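Local coordinates for protein adhesin (Streptococcus sanguinis SK1 = NCTC 7863, PDB 6VT2) that binds sialoglycans through tandem Siglec-like modules, probably to attach the bacterium to host surfaces, at residues P54-V66 and L76-H88. Sequence-based numbering, arbitrary orientation.
Sequences PNWIRYSTDNLSV and LRTRVYGIVPINH
Arg58 and Tyr81 form one antiparallel hydrogen-bonded pair and Ser60 and Arg79 the next, so the short edge strand 58-61 is held to strand 76-83 by four backbone bonds, with Arg58 N 2.9 Å from Tyr81 O. On the Arg58 side of the sheet the Tyr81 ring lies between two arginines: Arg58 CB sits over one face, 3.8 Å from the ring centroid, while the Arg79 guanidinium covers the opposite face and reaches on to a salt bridge with Glu23. A bend at chi3 (64°) folds the Arg58 guanidinium so that Tyr81 OH lies over its face, toward the rim, without a hydrogen bond. The other side of the sheet faces strand 35-41 across the beta-sandwich of this Siglec-like domain; there Thr61 OG1 and Thr78 OG1 share a hydrogen bond of 2.8 Å, and Val80 packs beside Ile57. Beyond the Gly82 end of the pair, Pro85 CD stands almost squarely over the five-membered ring of Trp56, 3.5 Å from its centroid, and Pro54, which touches the bound sialic acid, backs the other face. His88 CD2 approaches Trp56 CZ2 at 3.6 Å, the ring planes perpendicular, while His88 NE2 is hydrogen-bonded to Tyr96 OH in the glycan pocket.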
loop_
_atom_site.group_PDB
_atom_site.type_symbol
_atom_site.label_atom_id
_atom_site.label_comp_id
_atom_site.label_asym_id
_atom_site.label_seq_id
_atom_site.Cartn_x
_atom_site.Cartn_y
_atom_site.Cartn_z
ATOM N N PRO A 54 -40.129 -15.540 24.192
ATOM C CA PRO A 54 -39.502 -16.793 23.825
ATOM C C PRO A 54 -38.437 -17.332 24.770
ATOM O O PRO A 54 -37.955 -16.650 25.543
ATOM C CB PRO A 54 -38.762 -16.476 22.530
ATOM C CG PRO A 54 -39.468 -15.281 22.006
ATOM C CD PRO A 54 -40.110 -14.594 23.154
ATOM N N ASN A 55 -38.128 -18.597 24.588
ATOM C CA ASN A 55 -37.152 -19.293 25.440
ATOM C C ASN A 55 -35.749 -18.704 25.305
ATOM O O ASN A 55 -35.028 -18.881 26.200
ATOM C CB ASN A 55 -37.178 -20.781 25.154
ATOM C CG ASN A 55 -36.711 -21.141 23.774
ATOM O OD1 ASN A 55 -36.682 -20.331 22.879
ATOM N ND2 ASN A 55 -36.474 -22.422 23.618
ATOM N N TRP A 56 -35.423 -17.996 24.235
ATOM C CA TRP A 56 -34.088 -17.430 24.079
ATOM C C TRP A 56 -33.914 -16.065 24.750
ATOM O O TRP A 56 -32.849 -15.609 24.710
ATOM C CB TRP A 56 -33.714 -17.445 22.598
ATOM C CG TRP A 56 -34.743 -16.864 21.687
ATOM C CD1 TRP A 56 -35.658 -17.553 20.986
ATOM C CD2 TRP A 56 -34.964 -15.482 21.414
ATOM N NE1 TRP A 56 -36.430 -16.691 20.291
ATOM C CE2 TRP A 56 -36.028 -15.422 20.507
ATOM C CE3 TRP A 56 -34.335 -14.311 21.790
ATOM C CZ2 TRP A 56 -36.492 -14.234 19.992
ATOM C CZ3 TRP A 56 -34.816 -13.133 21.305
ATOM C CH2 TRP A 56 -35.888 -13.100 20.437
ATOM N N ILE A 57 -34.966 -15.463 25.295
ATOM C CA ILE A 57 -34.790 -14.264 26.096
ATOM C C ILE A 57 -34.432 -14.744 27.491
ATOM O O ILE A 57 -35.210 -15.457 28.129
ATOM C CB ILE A 57 -36.054 -13.419 26.125
ATOM C CG1 ILE A 57 -36.425 -12.963 24.731
ATOM C CG2 ILE A 57 -35.803 -12.209 27.062
ATOM C CD1 ILE A 57 -37.776 -12.144 24.736
ATOM N N ARG A 58 -33.240 -14.385 27.967
ATOM C CA ARG A 58 -32.717 -14.858 29.242
ATOM C C ARG A 58 -32.394 -13.644 30.095
ATOM O O ARG A 58 -32.272 -12.600 29.620
ATOM C CB ARG A 58 -31.446 -15.657 28.967
ATOM C CG ARG A 58 -31.736 -16.810 28.035
ATOM C CD ARG A 58 -30.507 -17.609 27.735
ATOM N NE ARG A 58 -29.996 -18.244 28.932
ATOM C CZ ARG A 58 -28.791 -18.786 29.009
ATOM N NH1 ARG A 58 -28.014 -18.810 27.948
ATOM N NH2 ARG A 58 -28.368 -19.333 30.133
ATOM N N TYR A 59 -32.353 -13.882 31.376
ATOM C CA TYR A 59 -31.968 -12.812 32.269
ATOM C C TYR A 59 -31.288 -13.344 33.508
ATOM O O TYR A 59 -31.523 -14.427 33.882
ATOM C CB TYR A 59 -33.093 -11.847 32.619
ATOM C CG TYR A 59 -34.206 -12.459 33.400
ATOM C CD1 TYR A 59 -35.148 -13.244 32.804
ATOM C CD2 TYR A 59 -34.352 -12.154 34.727
ATOM C CE1 TYR A 59 -36.188 -13.781 33.531
ATOM C CE2 TYR A 59 -35.386 -12.670 35.462
ATOM C CZ TYR A 59 -36.320 -13.471 34.864
ATOM O OH TYR A 59 -37.330 -13.931 35.637
ATOM N N SER A 60 -30.508 -12.480 34.111
ATOM C CA SER A 60 -29.786 -12.870 35.324
ATOM C C SER A 60 -29.529 -11.642 36.170
ATOM O O SER A 60 -29.307 -10.620 35.663
ATOM C CB SER A 60 -28.511 -13.551 34.980
ATOM O OG SER A 60 -27.652 -12.673 34.353
ATOM N N THR A 61 -29.567 -11.814 37.471
ATOM C CA THR A 61 -29.225 -10.724 38.349
ATOM C C THR A 61 -28.263 -11.223 39.425
ATOM O O THR A 61 -28.660 -11.967 40.235
ATOM C CB THR A 61 -30.447 -10.210 39.060
ATOM O OG1 THR A 61 -31.444 -9.923 38.100
ATOM C CG2 THR A 61 -30.122 -8.965 39.865
ATOM N N ASP A 62 -27.041 -10.779 39.365
ATOM C CA ASP A 62 -26.103 -11.104 40.431
ATOM C C ASP A 62 -26.567 -10.306 41.654
ATOM O O ASP A 62 -27.216 -9.337 41.546
ATOM C CB ASP A 62 -24.706 -10.734 39.956
ATOM C CG ASP A 62 -24.217 -11.540 38.763
ATOM O OD1 ASP A 62 -24.904 -12.441 38.324
ATOM O OD2 ASP A 62 -23.191 -11.180 38.241
ATOM N N ASN A 63 -26.143 -10.720 42.800
ATOM C CA ASN A 63 -26.307 -9.954 44.004
ATOM C C ASN A 63 -27.754 -9.726 44.401
ATOM O O ASN A 63 -28.035 -8.792 45.106
ATOM C CB ASN A 63 -25.615 -8.605 43.874
ATOM C CG ASN A 63 -25.023 -8.176 45.179
ATOM O OD1 ASN A 63 -24.655 -9.015 45.976
ATOM N ND2 ASN A 63 -24.900 -6.877 45.401
ATOM N N LEU A 64 -28.688 -10.561 43.967
ATOM C CA LEU A 64 -30.073 -10.472 44.418
ATOM C C LEU A 64 -30.157 -10.736 45.913
ATOM O O LEU A 64 -29.392 -11.537 46.482
ATOM C CB LEU A 64 -30.941 -11.500 43.712
ATOM C CG LEU A 64 -31.766 -11.052 42.523
ATOM C CD1 LEU A 64 -32.589 -12.250 42.022
ATOM C CD2 LEU A 64 -32.701 -9.901 42.882
ATOM N N SER A 65 -31.095 -10.034 46.571
ATOM C CA SER A 65 -31.500 -10.369 47.932
ATOM C C SER A 65 -30.319 -10.224 48.900
ATOM O O SER A 65 -30.075 -11.038 49.799
ATOM C CB SER A 65 -32.116 -11.771 47.979
ATOM O OG SER A 65 -32.901 -11.796 49.174
ATOM N N VAL A 66 -29.603 -9.129 48.747
ATOM C CA VAL A 66 -28.415 -8.799 49.512
ATOM C C VAL A 66 -28.614 -7.399 50.060
ATOM O O VAL A 66 -28.956 -6.484 49.286
ATOM C CB VAL A 66 -27.144 -8.864 48.637
ATOM C CG1 VAL A 66 -25.958 -8.167 49.285
ATOM C CG2 VAL A 66 -26.845 -10.270 48.333
ATOM N N LEU A 76 -28.950 -2.143 41.564
ATOM C CA LEU A 76 -28.948 -3.576 41.292
ATOM C C LEU A 76 -29.013 -3.743 39.775
ATOM O O LEU A 76 -29.878 -3.184 39.195
ATOM C CB LEU A 76 -30.167 -4.198 41.930
ATOM C CG LEU A 76 -30.200 -5.684 41.700
ATOM C CD1 LEU A 76 -28.999 -6.357 42.345
ATOM C CD2 LEU A 76 -31.492 -6.261 42.205
ATOM N N ARG A 77 -28.111 -4.514 39.195
ATOM C CA ARG A 77 -28.046 -4.656 37.736
ATOM C C ARG A 77 -28.585 -6.014 37.274
ATOM O O ARG A 77 -28.122 -6.994 37.732
ATOM C CB ARG A 77 -26.606 -4.453 37.314
ATOM C CG ARG A 77 -26.392 -2.967 37.204
ATOM C CD ARG A 77 -25.031 -2.508 36.924
ATOM N NE ARG A 77 -24.611 -2.838 35.602
ATOM C CZ ARG A 77 -24.847 -2.234 34.482
ATOM N NH1 ARG A 77 -25.721 -1.261 34.399
ATOM N NH2 ARG A 77 -24.208 -2.671 33.428
ATOM N N THR A 78 -29.534 -6.008 36.353
ATOM C CA THR A 78 -30.089 -7.256 35.829
ATOM C C THR A 78 -29.688 -7.316 34.369
ATOM O O THR A 78 -29.892 -6.364 33.714
ATOM C CB THR A 78 -31.601 -7.264 35.951
ATOM O OG1 THR A 78 -31.930 -7.305 37.327
ATOM C CG2 THR A 78 -32.260 -8.424 35.244
ATOM N N ARG A 79 -29.075 -8.402 33.964
ATOM C CA ARG A 79 -28.685 -8.548 32.574
ATOM C C ARG A 79 -29.825 -9.241 31.824
ATOM O O ARG A 79 -30.241 -10.241 32.254
ATOM C CB ARG A 79 -27.450 -9.422 32.514
ATOM C CG ARG A 79 -26.880 -9.573 31.105
ATOM C CD ARG A 79 -25.902 -10.730 31.133
ATOM N NE ARG A 79 -25.296 -10.856 29.840
ATOM C CZ ARG A 79 -24.897 -11.971 29.326
ATOM N NH1 ARG A 79 -24.402 -11.968 28.107
ATOM N NH2 ARG A 79 -24.957 -13.071 30.007
ATOM N N VAL A 80 -30.266 -8.682 30.709
ATOM C CA VAL A 80 -31.256 -9.348 29.833
ATOM C C VAL A 80 -30.490 -9.622 28.541
ATOM O O VAL A 80 -29.861 -8.773 28.090
ATOM C CB VAL A 80 -32.493 -8.473 29.617
ATOM C CG1 VAL A 80 -33.519 -9.197 28.780
ATOM C CG2 VAL A 80 -33.119 -8.065 30.938
ATOM N N TYR A 81 -30.500 -10.850 28.076
ATOM C CA TYR A 81 -29.592 -11.235 26.979
ATOM C C TYR A 81 -30.136 -12.476 26.292
ATOM O O TYR A 81 -30.992 -13.096 26.735
ATOM C CB TYR A 81 -28.206 -11.551 27.575
ATOM C CG TYR A 81 -28.176 -12.738 28.503
ATOM C CD1 TYR A 81 -28.660 -12.682 29.795
ATOM C CD2 TYR A 81 -27.681 -13.938 28.070
ATOM C CE1 TYR A 81 -28.672 -13.799 30.602
ATOM C CE2 TYR A 81 -27.697 -15.065 28.846
ATOM C CZ TYR A 81 -28.149 -14.995 30.137
ATOM O OH TYR A 81 -28.123 -16.127 30.878
ATOM N N GLY A 82 -29.488 -12.794 25.199
ATOM C CA GLY A 82 -29.789 -14.014 24.489
ATOM C C GLY A 82 -29.201 -13.965 23.105
ATOM O O GLY A 82 -28.469 -13.108 22.798
ATOM N N ILE A 83 -29.511 -14.987 22.349
ATOM C CA ILE A 83 -29.129 -15.101 20.939
ATOM C C ILE A 83 -30.428 -15.212 20.147
ATOM O O ILE A 83 -31.211 -16.145 20.379
ATOM C CB ILE A 83 -28.226 -16.319 20.713
ATOM C CG1 ILE A 83 -26.946 -16.136 21.502
ATOM C CG2 ILE A 83 -28.011 -16.479 19.226
ATOM C CD1 ILE A 83 -26.170 -17.448 21.578
ATOM N N VAL A 84 -30.659 -14.267 19.233
ATOM C CA VAL A 84 -31.845 -14.374 18.370
ATOM C C VAL A 84 -31.621 -15.499 17.392
ATOM O O VAL A 84 -30.597 -15.488 16.725
ATOM C CB VAL A 84 -32.103 -13.085 17.613
ATOM C CG1 VAL A 84 -33.349 -13.188 16.743
ATOM C CG2 VAL A 84 -32.197 -11.915 18.665
ATOM N N PRO A 85 -32.576 -16.403 17.203
ATOM C CA PRO A 85 -32.395 -17.506 16.268
ATOM C C PRO A 85 -32.135 -16.959 14.875
ATOM O O PRO A 85 -32.725 -15.965 14.440
ATOM C CB PRO A 85 -33.720 -18.264 16.349
ATOM C CG PRO A 85 -34.242 -17.920 17.786
ATOM C CD PRO A 85 -33.809 -16.533 18.015
ATOM N N ILE A 86 -31.315 -17.711 14.150
ATOM C CA ILE A 86 -30.883 -17.295 12.852
ATOM C C ILE A 86 -32.044 -17.251 11.876
ATOM O O ILE A 86 -31.949 -16.528 10.882
ATOM C CB ILE A 86 -29.781 -18.226 12.338
ATOM C CG1 ILE A 86 -29.027 -17.559 11.164
ATOM C CG2 ILE A 86 -30.368 -19.567 11.949
ATOM C CD1 ILE A 86 -28.294 -16.340 11.517
ATOM N N ASN A 87 -33.125 -17.994 12.114
ATOM C CA ASN A 87 -34.268 -17.988 11.198
ATOM C C ASN A 87 -35.493 -17.263 11.756
ATOM O O ASN A 87 -36.615 -17.458 11.260
ATOM C CB ASN A 87 -34.666 -19.411 10.834
ATOM C CG ASN A 87 -35.128 -20.202 12.023
ATOM O OD1 ASN A 87 -34.661 -19.982 13.131
ATOM N ND2 ASN A 87 -36.020 -21.142 11.794
ATOM N N HIS A 88 -35.306 -16.461 12.800
ATOM C CA HIS A 88 -36.398 -15.642 13.288
ATOM C C HIS A 88 -36.905 -14.759 12.153
ATOM O O HIS A 88 -36.139 -14.270 11.323
ATOM C CB HIS A 88 -35.895 -14.787 14.451
ATOM C CG HIS A 88 -36.974 -14.316 15.351
ATOM N ND1 HIS A 88 -37.791 -13.272 14.998
ATOM C CD2 HIS A 88 -37.419 -14.749 16.559
ATOM C CE1 HIS A 88 -38.707 -13.088 15.941
ATOM N NE2 HIS A 88 -38.499 -13.965 16.907
HETATM O O HOH W 1 -30.612 -17.052 24.073
HETATM O O HOH W 2 -29.928 -16.566 32.788
HETATM O O HOH W 3 -25.609 -13.934 32.894
HETATM O O HOH W 4 -26.252 -9.043 37.087
HETATM O O HOH W 5 -26.548 -7.588 40.025
#